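Local structure of enolase from the environmental genome shotgun sequencing of the Sargasso Sea (2QGY) at residues 35-40 against 58-63; 275-280 against 308-313; 100-105 against 253-258. The protein probably acts as a magnesium-dependent member of the enolase superfamily, related to mandelate racemase and muconate lactonizing enzyme, although its substrate is unknown. One frame throughout, in Å; residues are numbered along the deposited sequence.

Contact 1: residues 35-40 against 58-63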
ATOM      1  N   LYS A  35      13.015   5.162  13.360  1.00 17.54           N
ATOM      2  CA  LYS A  35      11.920   5.533  14.260  1.00 16.82           C
ATOM      3  C   LYS A  35      10.983   4.312  14.402  1.00 18.02           C
ATOM      4  O   LYS A  35      10.620   3.669  13.391  1.00 18.20           O
ATOM      5  CB  LYS A  35      11.148   6.737  13.722  1.00 16.80           C
ATOM      6  CG  LYS A  35      12.016   7.957  13.453  1.00 18.57           C
ATOM      7  CD  LYS A  35      11.163   9.201  13.204  1.00 19.46           C
ATOM      8  CE  LYS A  35      12.013  10.469  12.991  1.00 20.99           C
ATOM      9  NZ  LYS A  35      12.925  10.365  11.822  1.00 23.90           N
ATOM     10  N   PHE A  36      10.630   3.947  15.638  1.00 16.44           N
ATOM     11  CA  PHE A  36       9.686   2.842  15.862  1.00 16.45           C
ATOM     12  C   PHE A  36       8.318   3.429  16.238  1.00 16.84           C
ATOM     13  O   PHE A  36       8.252   4.532  16.761  1.00 16.86           O
ATOM     14  CB  PHE A  36      10.205   1.933  16.988  1.00 15.69           C
ATOM     15  CG  PHE A  36      11.621   1.444  16.775  1.00 18.87           C
ATOM     16  CD1 PHE A  36      11.958   0.734  15.631  1.00 16.79           C
ATOM     17  CD2 PHE A  36      12.605   1.667  17.734  1.00 20.06           C
ATOM     18  CE1 PHE A  36      13.270   0.232  15.455  1.00 20.15           C
ATOM     19  CE2 PHE A  36      13.894   1.185  17.568  1.00 21.33           C
ATOM     20  CZ  PHE A  36      14.233   0.474  16.425  1.00 19.23           C
ATOM     21  N   ILE A  37       7.258   2.669  15.976  1.00 15.94           N
ATOM     22  CA  ILE A  37       5.894   3.049  16.301  1.00 15.63           C
ATOM     23  C   ILE A  37       5.376   1.942  17.200  1.00 15.21           C
ATOM     24  O   ILE A  37       5.104   0.847  16.744  1.00 14.02           O
ATOM     25  CB  ILE A  37       5.017   3.138  15.031  1.00 15.18           C
ATOM     26  CG1 ILE A  37       5.648   4.123  14.028  1.00 14.92           C
ATOM     27  CG2 ILE A  37       3.544   3.458  15.415  1.00 14.08           C
ATOM     28  CD1 ILE A  37       4.983   4.104  12.604  1.00 15.51           C
ATOM     29  N   ILE A  38       5.241   2.256  18.476  1.00 15.07           N
ATOM     30  CA  ILE A  38       4.816   1.276  19.471  1.00 15.63           C
ATOM     31  C   ILE A  38       3.514   1.783  20.079  1.00 15.51           C
ATOM     32  O   ILE A  38       3.405   2.964  20.354  1.00 17.01           O
ATOM     33  CB  ILE A  38       5.892   1.125  20.527  1.00 16.26           C
ATOM     34  CG1 ILE A  38       7.148   0.521  19.854  1.00 17.84           C
ATOM     35  CG2 ILE A  38       5.394   0.220  21.644  1.00 15.91           C
ATOM     36  CD1 ILE A  38       8.333   0.366  20.745  1.00 19.26           C
ATOM     37  N   ILE A  39       2.526   0.906  20.235  1.00 15.93           N
ATOM     38  CA  ILE A  39       1.229   1.321  20.791  1.00 15.81           C
ATOM     39  C   ILE A  39       0.859   0.519  22.031  1.00 16.33           C
ATOM     40  O   ILE A  39       1.299  -0.610  22.219  1.00 16.24           O
ATOM     41  CB  ILE A  39       0.086   1.235  19.727  1.00 15.14           C
ATOM     42  CG1 ILE A  39      -0.447  -0.200  19.569  1.00 13.66           C
ATOM     43  CG2 ILE A  39       0.568   1.781  18.372  1.00 18.39           C
ATOM     44  CD1 ILE A  39      -1.690  -0.270  18.661  1.00 14.87           C
ATOM     45  N   LYS A  40       0.023   1.122  22.881  1.00 17.68           N
ATOM     46  CA  LYS A  40      -0.562   0.392  23.987  1.00 18.39           C
ATOM     47  C   LYS A  40      -2.051   0.717  23.981  1.00 18.00           C
ATOM     48  O   LYS A  40      -2.431   1.881  23.965  1.00 17.88           O
ATOM     49  CB  LYS A  40       0.061   0.825  25.322  1.00 18.30           C
ATOM     50  CG  LYS A  40      -0.388  -0.093  26.435  1.00 20.23           C
ATOM     51  CD  LYS A  40       0.143   0.334  27.824  1.00 21.86           C
ATOM     52  CE  LYS A  40      -0.751   1.340  28.495  1.00 23.70           C
ATOM     53  NZ  LYS A  40      -0.154   1.658  29.853  1.00 27.98           N
ATOM     54  N   PHE A  58       9.158   9.024   6.714  1.00 19.42           N
ATOM     55  CA  PHE A  58       8.179  10.090   6.301  1.00 19.73           C
ATOM     56  C   PHE A  58       6.691   9.735   6.441  1.00 19.87           C
ATOM     57  O   PHE A  58       5.809  10.561   6.123  1.00 20.44           O
ATOM     58  CB  PHE A  58       8.486  10.676   4.898  1.00 20.93           C
ATOM     59  CG  PHE A  58       9.822  11.368   4.831  1.00 22.99           C
ATOM     60  CD1 PHE A  58       9.984  12.667   5.337  1.00 26.11           C
ATOM     61  CD2 PHE A  58      10.921  10.704   4.325  1.00 20.41           C
ATOM     62  CE1 PHE A  58      11.240  13.292   5.305  1.00 27.25           C
ATOM     63  CE2 PHE A  58      12.168  11.309   4.293  1.00 25.59           C
ATOM     64  CZ  PHE A  58      12.329  12.607   4.772  1.00 25.55           C
ATOM     65  N   ARG A  59       6.413   8.515   6.895  1.00 18.63           N
ATOM     66  CA  ARG A  59       5.042   8.022   6.994  1.00 17.82           C
ATOM     67  C   ARG A  59       4.688   7.652   8.428  1.00 16.78           C
ATOM     68  O   ARG A  59       3.546   7.232   8.713  1.00 16.53           O
ATOM     69  CB  ARG A  59       4.853   6.834   6.028  1.00 17.49           C
ATOM     70  CG  ARG A  59       5.054   7.311   4.594  1.00 17.33           C
ATOM     71  CD  ARG A  59       5.975   6.370   3.775  1.00 19.37           C
ATOM     72  NE  ARG A  59       5.156   5.298   3.244  1.00 18.63           N
ATOM     73  CZ  ARG A  59       5.504   4.554   2.201  1.00 17.93           C
ATOM     74  NH1 ARG A  59       4.674   3.625   1.768  1.00 16.53           N
ATOM     75  NH2 ARG A  59       6.684   4.759   1.613  1.00 16.46           N
ATOM     76  N   GLU A  60       5.648   7.801   9.335  1.00 17.03           N
ATOM     77  CA  GLU A  60       5.421   7.396  10.720  1.00 16.34           C
ATOM     78  C   GLU A  60       4.209   8.071  11.360  1.00 16.55           C
ATOM     79  O   GLU A  60       3.391   7.407  11.974  1.00 15.31           O
ATOM     80  CB  GLU A  60       6.672   7.596  11.605  1.00 17.10           C
ATOM     81  CG  GLU A  60       7.916   6.881  11.102  1.00 18.36           C
ATOM     82  CD  GLU A  60       8.813   7.743  10.219  1.00 21.10           C
ATOM     83  OE1 GLU A  60       8.358   8.792   9.698  1.00 19.98           O
ATOM     84  OE2 GLU A  60       9.996   7.354  10.016  1.00 21.87           O
ATOM     85  N   LYS A  61       4.093   9.395  11.219  1.00 16.55           N
ATOM     86  CA  LYS A  61       2.953  10.106  11.802  1.00 17.95           C
ATOM     87  C   LYS A  61       1.653   9.712  11.077  1.00 17.73           C
ATOM     88  O   LYS A  61       0.602   9.574  11.710  1.00 17.98           O
ATOM     89  CB  LYS A  61       3.176  11.621  11.735  1.00 17.87           C
ATOM     90  CG  LYS A  61       4.261  12.105  12.698  1.00 21.11           C
ATOM     91  CD  LYS A  61       4.199  13.615  12.943  1.00 28.80           C
ATOM     92  CE  LYS A  61       4.612  14.405  11.723  1.00 32.04           C
ATOM     93  NZ  LYS A  61       4.782  15.889  11.999  1.00 35.21           N
ATOM     94  N   GLY A  62       1.749   9.511   9.766  1.00 17.61           N
ATOM     95  CA  GLY A  62       0.603   9.075   8.964  1.00 16.06           C
ATOM     96  C   GLY A  62       0.079   7.732   9.444  1.00 16.40           C
ATOM     97  O   GLY A  62      -1.125   7.554   9.624  1.00 16.10           O
ATOM     98  N   ILE A  63       0.992   6.801   9.701  1.00 15.38           N
ATOM     99  CA  ILE A  63       0.613   5.488  10.209  1.00 15.60           C
ATOM    100  C   ILE A  63      -0.077   5.637  11.582  1.00 15.64           C
ATOM    101  O   ILE A  63      -1.151   5.042  11.837  1.00 14.88           O
ATOM    102  CB  ILE A  63       1.836   4.550  10.244  1.00 14.62           C
ATOM    103  CG1 ILE A  63       2.302   4.208   8.798  1.00 14.97           C
ATOM    104  CG2 ILE A  63       1.542   3.264  11.046  1.00 16.94           C
ATOM    105  CD1 ILE A  63       3.688   3.609   8.770  1.00 17.51           C
TER
HETATM  106  O   HOH W   1      10.707   4.717  10.221  1.00 32.77           O
HETATM  107  O   HOH W   2      12.075   8.650   9.935  1.00 33.79           O
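Packing of a helix start on a strand and the residues leading into it, with a water-bridged charged pair at one end, joins Lys35 and Ile37 to Glu60 and Ile63 inside the N-terminal domain. Ile37 supplies the apolar part. Its CG1 stands anti to its own carbonyl carbon (chi1 -56°), and the extended branch carries CD1 onto the first turn of helix 60-74. There CD1 lies 3.7 Å from Glu60 O and 3.9 Å from Ile63 CG2, touching backbone and side chain of the same turn. That turn is closed by Ile63 N donating to Arg59 O.

Lys35 and Glu60 cross at about a right angle, the aliphatic chain of the lysine passing the carboxylate with CD 3.9 Å from OE2. A bend at chi2 (93°) lays the glutamate carboxylate against the lysine chain, yet NZ of Lys35 stays 4.6 Å from Glu60 OE2, too far for a salt bridge. Water fills the interval: one molecule accepts from Lys35 NZ at 2.7 Å and donates to Glu60 OE2. A second water donates to the same OE2 at 2.7 Å and only weakly to Lys35 O. Lys35 NZ is also bonded to Asn23, and Ile67 extends the apolar side of the contact. Strand 37-43 runs between strands 13-21 and 48-53, and a helix laid on such an antiparallel meander is characteristic of the N-terminal capping domain of the enolase superfamily.

Contact 2: residues 275-280 against 308-313; sequences DISGMG and SVSASA
Ser277 OG is held by two partners, accepting a hydrogen bond from Ser310 OG at 2.7 Å and also bonding to the backbone O of Glu52. The serine belongs to an Asx turn just after barrel strand 271-272, and Ser310 to the first turn of helix 309-320, so two neighbouring segments of the C-terminal barrel are joined here with a strand of the N-terminal domain. The turn is made by Asp275, whose OD2 accepts from Ser277 N at 2.8 Å; the N-H meets it on the anti side, 26° out of the carboxylate plane. Gly278 N, bonded to Asp275 O at 3.0 Å, tightens the same loop. Other bonds hold the carboxylate in place: OD1 meets His302 ND1 and OD2 meets Asn305. An aspartate and a histidine paired after successive barrel strands recall the Asp-His dyad of mandelate racemase, although the role of the pair in this protein is not established.

Beside the hydroxyl pair lies an apolar patch. Ile276 has CG1 anti to its backbone N (chi1 -173°), which turns both branches to the helix, where they meet residues one turn apart, Ser310 and Ala313. CG2 rests 3.7 Å from Ser310 O, while CG1 approaches Ala313 CB at 4.0 Å. Leu282 and Ile285 of helix 282-294 also pack on the isoleucine, whose terminal CD1 reaches the backbone of Ala313, 4.0 Å from its C atom.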
ATOM      1  N   ASP A 275       7.028  -8.725   6.845  1.00 13.72           N
ATOM      2  CA  ASP A 275       7.453  -8.192   8.154  1.00 13.71           C
ATOM      3  C   ASP A 275       6.369  -8.534   9.178  1.00 13.38           C
ATOM      4  O   ASP A 275       5.169  -8.506   8.891  1.00 13.37           O
ATOM      5  CB  ASP A 275       7.672  -6.679   8.093  1.00 13.46           C
ATOM      6  CG  ASP A 275       8.307  -6.121   9.377  1.00 14.96           C
ATOM      7  OD1 ASP A 275       9.548  -5.975   9.428  1.00 18.30           O
ATOM      8  OD2 ASP A 275       7.564  -5.857  10.345  1.00 18.35           O
ATOM      9  N   ILE A 276       6.819  -8.940  10.355  1.00 13.08           N
ATOM     10  CA  ILE A 276       5.909  -9.323  11.431  1.00 12.42           C
ATOM     11  C   ILE A 276       4.872  -8.232  11.770  1.00 12.99           C
ATOM     12  O   ILE A 276       3.720  -8.523  12.212  1.00 14.42           O
ATOM     13  CB  ILE A 276       6.736  -9.725  12.696  1.00 12.51           C
ATOM     14  CG1 ILE A 276       5.819 -10.299  13.795  1.00 15.47           C
ATOM     15  CG2 ILE A 276       7.589  -8.502  13.222  1.00 12.57           C
ATOM     16  CD1 ILE A 276       5.113 -11.647  13.453  1.00 13.58           C
ATOM     17  N   SER A 277       5.282  -6.985  11.595  1.00 12.55           N
ATOM     18  CA  SER A 277       4.486  -5.831  11.968  1.00 14.36           C
ATOM     19  C   SER A 277       4.022  -5.083  10.715  1.00 14.93           C
ATOM     20  O   SER A 277       3.551  -3.947  10.784  1.00 15.55           O
ATOM     21  CB  SER A 277       5.317  -4.913  12.837  1.00 14.31           C
ATOM     22  OG  SER A 277       5.337  -5.421  14.168  1.00 14.89           O
ATOM     23  N   GLY A 278       4.145  -5.734   9.556  1.00 14.81           N
ATOM     24  CA  GLY A 278       3.747  -5.083   8.316  1.00 14.72           C
ATOM     25  C   GLY A 278       2.781  -5.870   7.460  1.00 14.96           C
ATOM     26  O   GLY A 278       2.210  -5.315   6.512  1.00 15.89           O
ATOM     27  N   MET A 279       2.562  -7.149   7.760  1.00 15.13           N
ATOM     28  CA  MET A 279       1.767  -7.994   6.856  1.00 16.62           C
ATOM     29  C   MET A 279       0.279  -7.612   6.894  1.00 16.80           C
ATOM     30  O   MET A 279      -0.433  -7.766   5.900  1.00 17.55           O
ATOM     31  CB  MET A 279       1.995  -9.502   7.171  1.00 15.57           C
ATOM     32  CG  MET A 279       1.014 -10.490   6.474  1.00 19.03           C
ATOM     33  SD  MET A 279       1.492 -10.843   4.767  1.00 15.01           S
ATOM     34  CE  MET A 279       0.159 -12.005   4.294  1.00 19.78           C
ATOM     35  N   GLY A 280      -0.158  -7.086   8.040  1.00 16.50           N
ATOM     36  CA  GLY A 280      -1.572  -6.734   8.271  1.00 16.40           C
ATOM     37  C   GLY A 280      -2.019  -7.201   9.644  1.00 17.38           C
ATOM     38  O   GLY A 280      -2.894  -6.574  10.286  1.00 17.72           O
ATOM     39  N   SER A 308      11.700  -5.195  20.861  1.00 15.97           N
ATOM     40  CA  SER A 308      10.770  -5.355  21.961  1.00 15.96           C
ATOM     41  C   SER A 308       9.478  -6.014  21.467  1.00 15.71           C
ATOM     42  O   SER A 308       9.436  -7.245  21.327  1.00 17.20           O
ATOM     43  CB  SER A 308      10.532  -4.004  22.688  1.00 16.69           C
ATOM     44  OG  SER A 308       9.877  -3.003  21.890  1.00 17.77           O
ATOM     45  N   VAL A 309       8.460  -5.221  21.160  1.00 15.95           N
ATOM     46  CA  VAL A 309       7.099  -5.751  20.862  1.00 16.11           C
ATOM     47  C   VAL A 309       7.079  -6.585  19.560  1.00 16.45           C
ATOM     48  O   VAL A 309       6.649  -7.745  19.558  1.00 17.55           O
ATOM     49  CB  VAL A 309       6.028  -4.609  20.810  1.00 16.52           C
ATOM     50  CG1 VAL A 309       4.666  -5.169  20.542  1.00 16.01           C
ATOM     51  CG2 VAL A 309       5.999  -3.829  22.146  1.00 16.61           C
ATOM     52  N   SER A 310       7.569  -6.009  18.474  1.00 16.22           N
ATOM     53  CA  SER A 310       7.676  -6.758  17.196  1.00 15.58           C
ATOM     54  C   SER A 310       8.485  -8.045  17.335  1.00 15.20           C
ATOM     55  O   SER A 310       8.050  -9.108  16.855  1.00 15.22           O
ATOM     56  CB  SER A 310       8.307  -5.901  16.117  1.00 15.72           C
ATOM     57  OG  SER A 310       7.474  -4.818  15.777  1.00 16.43           O
ATOM     58  N   ALA A 311       9.650  -7.974  17.973  1.00 15.14           N
ATOM     59  CA  ALA A 311      10.459  -9.200  18.123  1.00 16.41           C
ATOM     60  C   ALA A 311       9.699 -10.271  18.908  1.00 16.06           C
ATOM     61  O   ALA A 311       9.742 -11.454  18.551  1.00 16.65           O
ATOM     62  CB  ALA A 311      11.868  -8.917  18.742  1.00 16.58           C
ATOM     63  N   SER A 312       9.008  -9.885  19.980  1.00 15.97           N
ATOM     64  CA  SER A 312       8.262 -10.877  20.760  1.00 15.92           C
ATOM     65  C   SER A 312       7.154 -11.534  19.960  1.00 15.94           C
ATOM     66  O   SER A 312       6.983 -12.750  20.019  1.00 15.52           O
ATOM     67  CB  SER A 312       7.682 -10.257  22.027  1.00 16.24           C
ATOM     68  OG  SER A 312       7.058 -11.276  22.791  1.00 18.44           O
ATOM     69  N   ALA A 313       6.391 -10.737  19.208  1.00 15.36           N
ATOM     70  CA  ALA A 313       5.347 -11.294  18.330  1.00 15.12           C
ATOM     71  C   ALA A 313       5.970 -12.271  17.327  1.00 14.58           C
ATOM     72  O   ALA A 313       5.447 -13.384  17.104  1.00 14.79           O
ATOM     73  CB  ALA A 313       4.638 -10.160  17.593  1.00 15.28           C
TER

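Contact 3: residues 100-105 against 253-258; sequences DFSSAT and KQSGLV
Ser102, on the first turn of helix 99-120, and Ser255, in the extended loop leading into helix 257-265, bring their backbones to 6.8 Å between CA atoms. Both side chains start into this gap, Ser102 CB lying 3.7 Å from Ser255 CB, close enough for the two short side chains to span it. Ser102 OG and Ser255 OG are hydrogen-bonded at 2.9 Å. The two hydroxyls reach each other by different rotations: on the helix, OG of Ser102 sits beside the backbone N (chi1 -67°), whereas OG of Ser255 stands between its N and its carbonyl carbon (chi1 58°). Ser102 OG is bonded as well to Gly98 O, just before the helix, so the hydroxyl is held to the start of its own helix while it reaches across.

Both serines are buried, so their pairing satisfies polar atoms inside the protein. Gly256, with a positive phi of 95°, then turns the chain into helix 257-265 from the N-cap position. The magnesium ligand Glu252 lies in the same loop, directly before residues 253-258. Contact between a helix of the N-terminal domain and a loop that carries a metal ligand at the end of a barrel strand is typical of the two-domain enolase superfamily fold.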
ATOM      1  N   ASP A 100       1.517   1.053   4.556  1.00 16.67           N
ATOM      2  CA  ASP A 100       1.171   1.959   5.646  1.00 16.66           C
ATOM      3  C   ASP A 100      -0.088   1.463   6.369  1.00 16.05           C
ATOM      4  O   ASP A 100      -0.100   1.351   7.600  1.00 15.35           O
ATOM      5  CB  ASP A 100       0.993   3.393   5.120  1.00 17.51           C
ATOM      6  CG  ASP A 100       2.191   3.854   4.293  1.00 21.06           C
ATOM      7  OD1 ASP A 100       2.982   4.659   4.840  1.00 21.90           O
ATOM      8  OD2 ASP A 100       2.368   3.397   3.111  1.00 24.55           O
ATOM      9  N   PHE A 101      -1.134   1.109   5.615  1.00 15.21           N
ATOM     10  CA  PHE A 101      -2.366   0.676   6.255  1.00 15.60           C
ATOM     11  C   PHE A 101      -2.147  -0.663   6.980  1.00 15.32           C
ATOM     12  O   PHE A 101      -2.611  -0.851   8.112  1.00 14.86           O
ATOM     13  CB  PHE A 101      -3.493   0.568   5.220  1.00 15.82           C
ATOM     14  CG  PHE A 101      -4.792   0.103   5.785  1.00 15.65           C
ATOM     15  CD1 PHE A 101      -5.598   0.978   6.551  1.00 16.05           C
ATOM     16  CD2 PHE A 101      -5.245  -1.180   5.543  1.00 14.64           C
ATOM     17  CE1 PHE A 101      -6.812   0.542   7.073  1.00 17.71           C
ATOM     18  CE2 PHE A 101      -6.466  -1.599   6.057  1.00 19.66           C
ATOM     19  CZ  PHE A 101      -7.243  -0.731   6.817  1.00 17.32           C
ATOM     20  N   SER A 102      -1.455  -1.578   6.313  1.00 15.37           N
ATOM     21  CA  SER A 102      -1.172  -2.912   6.838  1.00 14.79           C
ATOM     22  C   SER A 102      -0.305  -2.803   8.090  1.00 15.33           C
ATOM     23  O   SER A 102      -0.450  -3.631   9.008  1.00 15.48           O
ATOM     24  CB  SER A 102      -0.466  -3.796   5.762  1.00 15.08           C
ATOM     25  OG  SER A 102      -1.347  -4.068   4.669  1.00 17.86           O
ATOM     26  N   SER A 103       0.597  -1.810   8.130  1.00 14.28           N
ATOM     27  CA  SER A 103       1.382  -1.565   9.369  1.00 15.76           C
ATOM     28  C   SER A 103       0.469  -1.106  10.516  1.00 15.11           C
ATOM     29  O   SER A 103       0.624  -1.546  11.665  1.00 14.46           O
ATOM     30  CB  SER A 103       2.462  -0.514   9.175  1.00 14.90           C
ATOM     31  OG  SER A 103       3.484  -1.024   8.345  1.00 22.14           O
ATOM     32  N   ALA A 104      -0.457  -0.202  10.189  1.00 14.38           N
ATOM     33  CA  ALA A 104      -1.437   0.270  11.191  1.00 15.25           C
ATOM     34  C   ALA A 104      -2.266  -0.881  11.777  1.00 14.75           C
ATOM     35  O   ALA A 104      -2.388  -0.990  12.993  1.00 15.60           O
ATOM     36  CB  ALA A 104      -2.370   1.324  10.582  1.00 14.85           C
ATOM     37  N   THR A 105      -2.824  -1.732  10.916  1.00 14.22           N
ATOM     38  CA  THR A 105      -3.714  -2.805  11.380  1.00 13.65           C
ATOM     39  C   THR A 105      -2.881  -3.856  12.080  1.00 13.89           C
ATOM     40  O   THR A 105      -3.352  -4.455  13.008  1.00 12.78           O
ATOM     41  CB  THR A 105      -4.526  -3.480  10.263  1.00 13.93           C
ATOM     42  OG1 THR A 105      -3.656  -4.139   9.323  1.00 17.78           O
ATOM     43  CG2 THR A 105      -5.346  -2.411   9.520  1.00 13.69           C
ATOM     44  N   LYS A 253       8.472  -6.397   1.450  1.00 17.03           N
ATOM     45  CA  LYS A 253       7.893  -5.099   1.057  1.00 17.52           C
ATOM     46  C   LYS A 253       6.438  -5.229   0.578  1.00 16.66           C
ATOM     47  O   LYS A 253       5.877  -4.265   0.050  1.00 17.52           O
ATOM     48  CB  LYS A 253       8.789  -4.431  -0.009  1.00 17.10           C
ATOM     49  CG  LYS A 253      10.181  -4.119   0.588  1.00 18.95           C
ATOM     50  CD  LYS A 253      10.974  -3.016  -0.067  1.00 26.48           C
ATOM     51  CE  LYS A 253      12.384  -3.048   0.533  1.00 30.39           C
ATOM     52  NZ  LYS A 253      13.235  -1.876   0.193  1.00 35.65           N
ATOM     53  N   GLN A 254       5.848  -6.405   0.759  1.00 15.87           N
ATOM     54  CA  GLN A 254       4.476  -6.643   0.315  1.00 17.88           C
ATOM     55  C   GLN A 254       3.603  -7.071   1.496  1.00 18.48           C
ATOM     56  O   GLN A 254       4.117  -7.457   2.565  1.00 18.03           O
ATOM     57  CB  GLN A 254       4.438  -7.670  -0.820  1.00 18.29           C
ATOM     58  CG  GLN A 254       4.876  -7.095  -2.177  1.00 19.96           C
ATOM     59  CD  GLN A 254       6.391  -7.048  -2.328  1.00 18.64           C
ATOM     60  OE1 GLN A 254       7.085  -7.962  -1.879  1.00 21.02           O
ATOM     61  NE2 GLN A 254       6.915  -5.981  -2.971  1.00 16.96           N
ATOM     62  N   SER A 255       2.288  -6.943   1.338  1.00 19.55           N
ATOM     63  CA  SER A 255       1.363  -7.339   2.399  1.00 20.17           C
ATOM     64  C   SER A 255       0.105  -7.880   1.771  1.00 20.84           C
ATOM     65  O   SER A 255      -0.130  -7.705   0.568  1.00 21.13           O
ATOM     66  CB  SER A 255       1.027  -6.164   3.366  1.00 21.78           C
ATOM     67  OG  SER A 255       0.464  -5.059   2.648  1.00 24.77           O
ATOM     68  N   GLY A 256      -0.705  -8.545   2.578  1.00 21.45           N
ATOM     69  CA  GLY A 256      -1.972  -9.055   2.109  1.00 21.13           C
ATOM     70  C   GLY A 256      -1.869 -10.501   1.661  1.00 21.09           C
ATOM     71  O   GLY A 256      -0.843 -10.947   1.128  1.00 22.49           O
ATOM     72  N   LEU A 257      -2.955 -11.236   1.821  1.00 19.62           N
ATOM     73  CA  LEU A 257      -2.931 -12.655   1.457  1.00 19.04           C
ATOM     74  C   LEU A 257      -2.820 -12.888  -0.045  1.00 19.21           C
ATOM     75  O   LEU A 257      -2.178 -13.827  -0.474  1.00 19.92           O
ATOM     76  CB  LEU A 257      -4.182 -13.347   1.962  1.00 19.50           C
ATOM     77  CG  LEU A 257      -4.310 -13.521   3.470  1.00 20.83           C
ATOM     78  CD1 LEU A 257      -5.716 -14.001   3.809  1.00 23.23           C
ATOM     79  CD2 LEU A 257      -3.251 -14.505   3.978  1.00 19.53           C
ATOM     80  N   VAL A 258      -3.460 -12.028  -0.843  1.00 18.39           N
ATOM     81  CA  VAL A 258      -3.591 -12.287  -2.281  1.00 17.57           C
ATOM     82  C   VAL A 258      -2.237 -12.345  -2.980  1.00 17.14           C
ATOM     83  O   VAL A 258      -2.003 -13.277  -3.754  1.00 16.02           O
ATOM     84  CB  VAL A 258      -4.502 -11.241  -2.955  1.00 18.65           C
ATOM     85  CG1 VAL A 258      -4.576 -11.489  -4.472  1.00 19.66           C
ATOM     86  CG2 VAL A 258      -5.907 -11.292  -2.322  1.00 19.28           C
TER

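In the fold
All three contacts are buried, yet the centre of contact 2 lies about 5 Å from the centre of the chain, against about 12 Å for contact 3 and about 15 Å for contact 1. Contact 1 stays within the N-terminal domain and relies on aliphatic packing and waters; contact 2 joins barrel elements through direct hydroxyl bonding plus an isoleucine; contact 3 crosses the domains by one serine pair. They adjoin one another. Ile38 of contact 1 packs on Ser308 and Val309, Arg59 NH1 forms a 2.7 Å salt bridge with Asp100 OD2, and Gly280 O meets Thr105 OG1. Segments 58-63 and 100-105 also face the second subunit, where Arg59 of one chain makes a cation-pi contact with Phe101 of the other.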